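Local coordinates for protein Ac-ASP-7 (PDB 3S6S) that is a secreted hookworm protein of the SCP/TAPS (pathogenesis-related) family, of unknown function but probably involved in the interaction between parasite and host, at residues R19-T24 and S90-I95; N27-R32 and G36-Y41. All coordinates share one frame; numbering follows the deposited sequence.

Contact 1 (R19-T24 and S90-I95)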
ATOM      1  N   ARG A  19       8.598   7.888  -1.866  1.00 29.96           N
ATOM      2  CA  ARG A  19       7.289   7.515  -2.366  1.00 27.75           C
ATOM      3  C   ARG A  19       7.364   6.309  -3.287  1.00 30.77           C
ATOM      4  O   ARG A  19       6.520   5.406  -3.232  1.00 31.16           O
ATOM      5  CB  ARG A  19       6.667   8.683  -3.127  1.00 30.13           C
ATOM      6  CG  ARG A  19       5.414   8.320  -3.892  1.00 25.83           C
ATOM      7  CD  ARG A  19       4.740   9.556  -4.456  1.00 30.01           C
ATOM      8  NE  ARG A  19       5.398  10.022  -5.672  1.00 31.75           N
ATOM      9  CZ  ARG A  19       5.948  11.224  -5.826  1.00 33.52           C
ATOM     10  NH1 ARG A  19       5.931  12.111  -4.839  1.00 28.44           N
ATOM     11  NH2 ARG A  19       6.524  11.542  -6.980  1.00 36.28           N
ATOM     12  N   GLU A  20       8.383   6.284  -4.131  1.00 30.89           N
ATOM     13  CA  GLU A  20       8.495   5.238  -5.127  1.00 29.37           C
ATOM     14  C   GLU A  20       8.931   3.928  -4.514  1.00 26.02           C
ATOM     15  O   GLU A  20       8.429   2.862  -4.875  1.00 27.05           O
ATOM     16  CB  GLU A  20       9.443   5.682  -6.227  1.00 29.94           C
ATOM     17  CG  GLU A  20       8.898   6.890  -6.954  1.00 33.78           C
ATOM     18  CD  GLU A  20       9.406   7.004  -8.365  1.00 36.94           C
ATOM     19  OE1 GLU A  20      10.442   6.372  -8.668  1.00 37.72           O
ATOM     20  OE2 GLU A  20       8.764   7.728  -9.161  1.00 38.96           O
ATOM     21  N   ALA A  21       9.854   4.015  -3.570  1.00 27.65           N
ATOM     22  CA  ALA A  21      10.342   2.835  -2.875  1.00 31.75           C
ATOM     23  C   ALA A  21       9.186   2.137  -2.145  1.00 25.71           C
ATOM     24  O   ALA A  21       9.055   0.911  -2.186  1.00 26.11           O
ATOM     25  CB  ALA A  21      11.459   3.223  -1.891  1.00 27.76           C
ATOM     26  N   ILE A  22       8.341   2.929  -1.504  1.00 22.78           N
ATOM     27  CA  ILE A  22       7.207   2.392  -0.742  1.00 29.35           C
ATOM     28  C   ILE A  22       6.103   1.844  -1.656  1.00 26.32           C
ATOM     29  O   ILE A  22       5.537   0.760  -1.426  1.00 23.33           O
ATOM     30  CB  ILE A  22       6.648   3.460   0.218  1.00 25.23           C
ATOM     31  CG1 ILE A  22       7.745   3.869   1.206  1.00 23.47           C
ATOM     32  CG2 ILE A  22       5.382   2.951   0.926  1.00 22.71           C
ATOM     33  CD1 ILE A  22       7.396   5.069   2.090  1.00 27.41           C
ATOM     34  N   ASP A  23       5.832   2.597  -2.717  1.00 29.47           N
ATOM     35  CA  ASP A  23       4.860   2.197  -3.715  1.00 26.01           C
ATOM     36  C   ASP A  23       5.295   0.934  -4.445  1.00 23.86           C
ATOM     37  O   ASP A  23       4.477   0.051  -4.709  1.00 23.51           O
ATOM     38  CB  ASP A  23       4.628   3.330  -4.703  1.00 26.64           C
ATOM     39  CG  ASP A  23       3.739   2.920  -5.841  1.00 27.86           C
ATOM     40  OD1 ASP A  23       4.267   2.445  -6.874  1.00 27.44           O
ATOM     41  OD2 ASP A  23       2.510   3.054  -5.687  1.00 28.62           O
ATOM     42  N   THR A  24       6.584   0.835  -4.750  1.00 23.39           N
ATOM     43  CA  THR A  24       7.087  -0.347  -5.446  1.00 26.04           C
ATOM     44  C   THR A  24       7.070  -1.575  -4.538  1.00 26.39           C
ATOM     45  O   THR A  24       6.702  -2.675  -4.963  1.00 25.11           O
ATOM     46  CB  THR A  24       8.503  -0.128  -6.024  1.00 30.01           C
ATOM     47  OG1 THR A  24       8.450   0.870  -7.063  1.00 33.13           O
ATOM     48  CG2 THR A  24       9.027  -1.416  -6.614  1.00 20.81           C
ATOM     49  N   SER A  90      18.539   4.482   1.964  1.00 43.75           N
ATOM     50  CA  SER A  90      19.004   3.112   2.148  1.00 45.63           C
ATOM     51  C   SER A  90      18.363   2.520   3.402  1.00 41.14           C
ATOM     52  O   SER A  90      17.952   1.363   3.410  1.00 40.52           O
ATOM     53  CB  SER A  90      20.532   3.058   2.245  1.00 43.21           C
ATOM     54  OG  SER A  90      21.126   3.315   0.981  1.00 52.99           O
ATOM     55  N   ALA A  91      18.275   3.332   4.450  1.00 32.95           N
ATOM     56  CA  ALA A  91      17.634   2.914   5.685  1.00 40.77           C
ATOM     57  C   ALA A  91      16.187   2.470   5.431  1.00 43.54           C
ATOM     58  O   ALA A  91      15.756   1.410   5.904  1.00 38.08           O
ATOM     59  CB  ALA A  91      17.680   4.043   6.709  1.00 38.68           C
ATOM     60  N   LEU A  92      15.453   3.294   4.682  1.00 42.40           N
ATOM     61  CA  LEU A  92      14.065   3.025   4.335  1.00 40.02           C
ATOM     62  C   LEU A  92      13.973   1.657   3.709  1.00 37.55           C
ATOM     63  O   LEU A  92      13.169   0.816   4.124  1.00 39.37           O
ATOM     64  CB  LEU A  92      13.561   4.067   3.341  1.00 40.70           C
ATOM     65  CG  LEU A  92      12.057   4.222   3.056  1.00 39.64           C
ATOM     66  CD1 LEU A  92      11.727   3.816   1.628  1.00 37.53           C
ATOM     67  CD2 LEU A  92      11.162   3.499   4.076  1.00 31.27           C
ATOM     68  N   LYS A  93      14.816   1.436   2.712  1.00 38.57           N
ATOM     69  CA  LYS A  93      14.847   0.164   2.008  1.00 36.27           C
ATOM     70  C   LYS A  93      14.994  -1.012   2.981  1.00 40.94           C
ATOM     71  O   LYS A  93      14.376  -2.063   2.789  1.00 39.06           O
ATOM     72  CB  LYS A  93      15.962   0.160   0.996  1.00 33.99           C
ATOM     73  N   GLU A  94      15.808  -0.827   4.023  1.00 38.52           N
ATOM     74  CA  GLU A  94      16.056  -1.873   5.011  1.00 39.46           C
ATOM     75  C   GLU A  94      14.873  -2.004   5.964  1.00 35.49           C
ATOM     76  O   GLU A  94      14.457  -3.109   6.308  1.00 30.67           O
ATOM     77  CB  GLU A  94      17.324  -1.574   5.812  1.00 40.41           C
ATOM     78  CG  GLU A  94      18.589  -1.567   4.975  1.00 50.54           C
ATOM     79  CD  GLU A  94      19.841  -1.219   5.777  1.00 55.42           C
ATOM     80  OE1 GLU A  94      19.723  -0.656   6.895  1.00 53.07           O
ATOM     81  OE2 GLU A  94      20.947  -1.519   5.275  1.00 52.79           O
ATOM     82  N   ILE A  95      14.350  -0.863   6.396  1.00 36.62           N
ATOM     83  CA  ILE A  95      13.161  -0.829   7.242  1.00 36.08           C
ATOM     84  C   ILE A  95      11.995  -1.571   6.601  1.00 33.78           C
ATOM     85  O   ILE A  95      11.256  -2.269   7.290  1.00 32.47           O
ATOM     86  CB  ILE A  95      12.755   0.603   7.553  1.00 33.99           C
ATOM     87  CG1 ILE A  95      13.710   1.177   8.590  1.00 36.41           C
ATOM     88  CG2 ILE A  95      11.322   0.662   8.057  1.00 38.63           C
ATOM     89  CD1 ILE A  95      13.527   2.648   8.814  1.00 44.17           C
TER
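Leu92 reaches from helix 88-99 to helix 16-34, and its CD1 methyl makes both close approaches. That carbon lies 3.6 Å from CB of Ala21 and 4.0 Å from CG1 of Ile22, so the branch end rests on two consecutive residues of the facing helix. The CA-CB bonds of Ala21 and Leu92 both point toward the opposite segment. Ile22 starts out pointing past it, but its CG1 branch, anti to the carbonyl carbon (chi1 -61°), brings the side chain closer, and the Ile22 and Leu92 side chains meet at about a right angle. Leu92 holds CG anti to its own backbone N (chi1 -166°), extending the isobutyl group toward helix 16-34. The backbones come closest between Ala21 CA and Lys93 CA, 7.2 Å apart.

Further out, the five-stranded sheet forms a common floor: Ile22 and Leu92 both rest on Phe80 of strand 76-83 and Trp136 of strand 133-140, while Ile22 also touches Phe117 and the Cys119-Cys138 disulfide. The helices thus pack side by side on one sheet, as one helical layer of the alpha-beta-alpha sandwich of the SCP/TAPS family. No hydrogen bond or salt bridge crosses between the two segments; their small mutual interface, 108 Å² over both sides, is held by aliphatic van der Waals contact, continuous with the core of aromatic rings and a disulfide beneath.

Contact 2 (N27-R32 and G36-Y41)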
ATOM      1  N   ASN A  27       3.199  -2.497  -4.421  1.00 23.63           N
ATOM      2  CA  ASN A  27       2.576  -3.048  -5.624  1.00 24.71           C
ATOM      3  C   ASN A  27       3.353  -4.193  -6.249  1.00 26.43           C
ATOM      4  O   ASN A  27       2.761  -5.118  -6.835  1.00 25.44           O
ATOM      5  CB  ASN A  27       2.210  -1.950  -6.627  1.00 24.98           C
ATOM      6  CG  ASN A  27       0.972  -1.175  -6.192  1.00 27.80           C
ATOM      7  OD1 ASN A  27      -0.085  -1.772  -5.911  1.00 25.23           O
ATOM      8  ND2 ASN A  27       1.109   0.146  -6.078  1.00 25.70           N
ATOM      9  N   GLY A  28       4.672  -4.153  -6.085  1.00 26.20           N
ATOM     10  CA  GLY A  28       5.505  -5.290  -6.435  1.00 26.02           C
ATOM     11  C   GLY A  28       5.063  -6.564  -5.732  1.00 31.21           C
ATOM     12  O   GLY A  28       4.937  -7.620  -6.355  1.00 35.18           O
ATOM     13  N   LEU A  29       4.812  -6.474  -4.426  1.00 29.14           N
ATOM     14  CA  LEU A  29       4.421  -7.659  -3.689  1.00 28.55           C
ATOM     15  C   LEU A  29       3.063  -8.096  -4.197  1.00 31.74           C
ATOM     16  O   LEU A  29       2.836  -9.263  -4.492  1.00 33.87           O
ATOM     17  CB  LEU A  29       4.347  -7.368  -2.199  1.00 32.69           C
ATOM     18  CG  LEU A  29       4.771  -8.479  -1.234  1.00 35.99           C
ATOM     19  CD1 LEU A  29       4.074  -8.277   0.084  1.00 29.25           C
ATOM     20  CD2 LEU A  29       4.481  -9.868  -1.784  1.00 36.59           C
ATOM     21  N   ARG A  30       2.162  -7.133  -4.311  1.00 28.58           N
ATOM     22  CA  ARG A  30       0.802  -7.430  -4.713  1.00 31.30           C
ATOM     23  C   ARG A  30       0.737  -8.120  -6.046  1.00 31.79           C
ATOM     24  O   ARG A  30      -0.071  -9.029  -6.237  1.00 30.18           O
ATOM     25  CB  ARG A  30      -0.017  -6.155  -4.791  1.00 29.95           C
ATOM     26  CG  ARG A  30      -0.390  -5.626  -3.444  1.00 27.36           C
ATOM     27  CD  ARG A  30      -1.334  -4.468  -3.607  1.00 31.10           C
ATOM     28  NE  ARG A  30      -2.043  -4.338  -2.362  1.00 37.67           N
ATOM     29  CZ  ARG A  30      -3.352  -4.402  -2.229  1.00 32.41           C
ATOM     30  NH1 ARG A  30      -4.143  -4.534  -3.283  1.00 30.49           N
ATOM     31  NH2 ARG A  30      -3.855  -4.296  -1.017  1.00 36.81           N
ATOM     32  N   GLN A  31       1.559  -7.647  -6.978  1.00 30.94           N
ATOM     33  CA  GLN A  31       1.624  -8.231  -8.306  1.00 35.10           C
ATOM     34  C   GLN A  31       2.054  -9.702  -8.224  1.00 36.24           C
ATOM     35  O   GLN A  31       1.456 -10.564  -8.857  1.00 38.39           O
ATOM     36  CB  GLN A  31       2.570  -7.432  -9.209  1.00 29.59           C
ATOM     37  CG  GLN A  31       2.720  -8.058 -10.566  1.00 38.35           C
ATOM     38  CD  GLN A  31       3.498  -7.197 -11.535  1.00 38.35           C
ATOM     39  OE1 GLN A  31       2.965  -6.767 -12.557  1.00 37.79           O
ATOM     40  NE2 GLN A  31       4.765  -6.951 -11.228  1.00 30.04           N
ATOM     41  N   ARG A  32       3.076  -9.983  -7.419  1.00 36.48           N
ATOM     42  CA  ARG A  32       3.551 -11.354  -7.251  1.00 38.96           C
ATOM     43  C   ARG A  32       2.512 -12.234  -6.569  1.00 36.77           C
ATOM     44  O   ARG A  32       2.350 -13.406  -6.913  1.00 38.48           O
ATOM     45  CB  ARG A  32       4.869 -11.377  -6.482  1.00 39.83           C
ATOM     46  CG  ARG A  32       6.035 -10.797  -7.265  1.00 45.29           C
ATOM     47  CD  ARG A  32       7.080 -10.193  -6.329  1.00 49.32           C
ATOM     48  NE  ARG A  32       7.335 -11.047  -5.171  1.00 46.83           N
ATOM     49  CZ  ARG A  32       7.847 -10.613  -4.023  1.00 53.43           C
ATOM     50  NH1 ARG A  32       8.151  -9.322  -3.871  1.00 48.40           N
ATOM     51  NH2 ARG A  32       8.040 -11.464  -3.020  1.00 56.33           N
ATOM     52  N   GLY A  36       0.064 -15.595  -7.809  1.00 46.89           N
ATOM     53  CA  GLY A  36       0.229 -16.717  -6.905  1.00 46.34           C
ATOM     54  C   GLY A  36       1.665 -17.171  -6.722  1.00 47.65           C
ATOM     55  O   GLY A  36       1.907 -18.323  -6.345  1.00 47.50           O
ATOM     56  N   GLU A  37       2.621 -16.279  -6.970  1.00 44.40           N
ATOM     57  CA  GLU A  37       4.028 -16.657  -6.879  1.00 44.48           C
ATOM     58  C   GLU A  37       4.857 -15.836  -5.891  1.00 47.63           C
ATOM     59  O   GLU A  37       6.047 -15.595  -6.110  1.00 44.13           O
ATOM     60  CB  GLU A  37       4.676 -16.644  -8.260  1.00 49.69           C
ATOM     61  CG  GLU A  37       4.885 -15.280  -8.840  1.00 46.64           C
ATOM     62  CD  GLU A  37       4.928 -15.325 -10.347  1.00 54.77           C
ATOM     63  OE1 GLU A  37       5.540 -14.426 -10.954  1.00 58.64           O
ATOM     64  OE2 GLU A  37       4.336 -16.263 -10.925  1.00 60.14           O
ATOM     65  N   ALA A  38       4.230 -15.422  -4.794  1.00 46.67           N
ATOM     66  CA  ALA A  38       4.963 -14.815  -3.697  1.00 42.59           C
ATOM     67  C   ALA A  38       5.064 -15.857  -2.591  1.00 46.09           C
ATOM     68  O   ALA A  38       4.052 -16.334  -2.066  1.00 43.32           O
ATOM     69  CB  ALA A  38       4.264 -13.569  -3.209  1.00 40.32           C
ATOM     70  N   GLU A  39       6.290 -16.225  -2.255  1.00 47.82           N
ATOM     71  CA  GLU A  39       6.508 -17.309  -1.311  1.00 45.37           C
ATOM     72  C   GLU A  39       5.726 -17.077  -0.026  1.00 51.02           C
ATOM     73  O   GLU A  39       6.007 -16.141   0.732  1.00 45.66           O
ATOM     74  CB  GLU A  39       7.988 -17.462  -1.017  1.00 45.29           C
ATOM     75  N   GLY A  40       4.727 -17.921   0.205  1.00 46.54           N
ATOM     76  CA  GLY A  40       4.051 -17.932   1.481  1.00 39.80           C
ATOM     77  C   GLY A  40       2.710 -17.232   1.486  1.00 46.36           C
ATOM     78  O   GLY A  40       2.005 -17.237   2.506  1.00 41.80           O
ATOM     79  N   TYR A  41       2.342 -16.630   0.361  1.00 42.56           N
ATOM     80  CA  TYR A  41       1.107 -15.849   0.330  1.00 39.99           C
ATOM     81  C   TYR A  41      -0.105 -16.561  -0.280  1.00 42.70           C
ATOM     82  O   TYR A  41      -1.199 -15.995  -0.350  1.00 44.75           O
ATOM     83  CB  TYR A  41       1.344 -14.489  -0.308  1.00 35.29           C
ATOM     84  CG  TYR A  41       2.093 -13.546   0.599  1.00 38.61           C
ATOM     85  CD1 TYR A  41       3.469 -13.349   0.457  1.00 34.41           C
ATOM     86  CD2 TYR A  41       1.428 -12.864   1.617  1.00 32.10           C
ATOM     87  CE1 TYR A  41       4.160 -12.480   1.292  1.00 28.49           C
ATOM     88  CE2 TYR A  41       2.104 -11.989   2.455  1.00 29.58           C
ATOM     89  CZ  TYR A  41       3.465 -11.792   2.294  1.00 34.24           C
ATOM     90  OH  TYR A  41       4.130 -10.919   3.151  1.00 31.10           O
TER
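Tyr41 sets CG anti to the carbonyl carbon (chi1 -74°), which brings its ring to Leu29 where the chain leaves helix 16-34; Arg32 makes the same choice at chi1 and meets Ala38 through its CB. The exit is a Schellman motif. Gly36, with positive phi (57°), is its C-prime residue, and the turn carries the backbone round so that Glu37 N donates to Arg32 O over 2.9 Å. The partner bond of the motif runs from Gly36 N to Ile33 O. Together they occupy carbonyls of the last helical turn and send the following loop back beside the helix.

The reversal brings Ala38 and Tyr41 back against the helix. CB of Ala38 points toward the helix and sits 4.0 Å from both Leu29 CD2 and Arg32 CB. Leu29 uses its two methyls differently, and it is CD2 that also approaches Tyr41 CE1, at 4.0 Å. The leucine and tyrosine side chains cross at about a right angle. CD2 of Leu29 also lies 4.0 Å above one face of the Arg32 guanidinium, displaced toward the rim. A bend at chi3 (43°) turns the guanidinium within the arginine chain.

A type II turn from Ala38 to Tyr41, closed by Tyr41 N to Ala38 O, brings the tyrosine back to the helix. Ile33 of helix 16-34 touches both Ala38 and Tyr41, and helix 103-110 continues the cluster through Val110 on Leu29 and Met106 on Tyr41. At the phenol end, Tyr41 OH stands 4.0 Å from Leu29 CD1.

In the fold
Both contacts draw on helix 16-34, whose residues 19-24 serve contact 1 and 27-32 contact 2; the contact centres are about 17 Å apart. They differ in span. Contact 1 joins this helix to helix 88-99, 66 residues further on, above the mixed five-stranded sheet, whereas contact 2 is local, folding back the loop that follows the helix before strand 51-53. In sequence, 27-41 falls between 19-24 and 90-95. Within this single-chain SCP/TAPS domain, one long helix thus meets a distant helix early in its course and its own continuing chain at its C-terminal end.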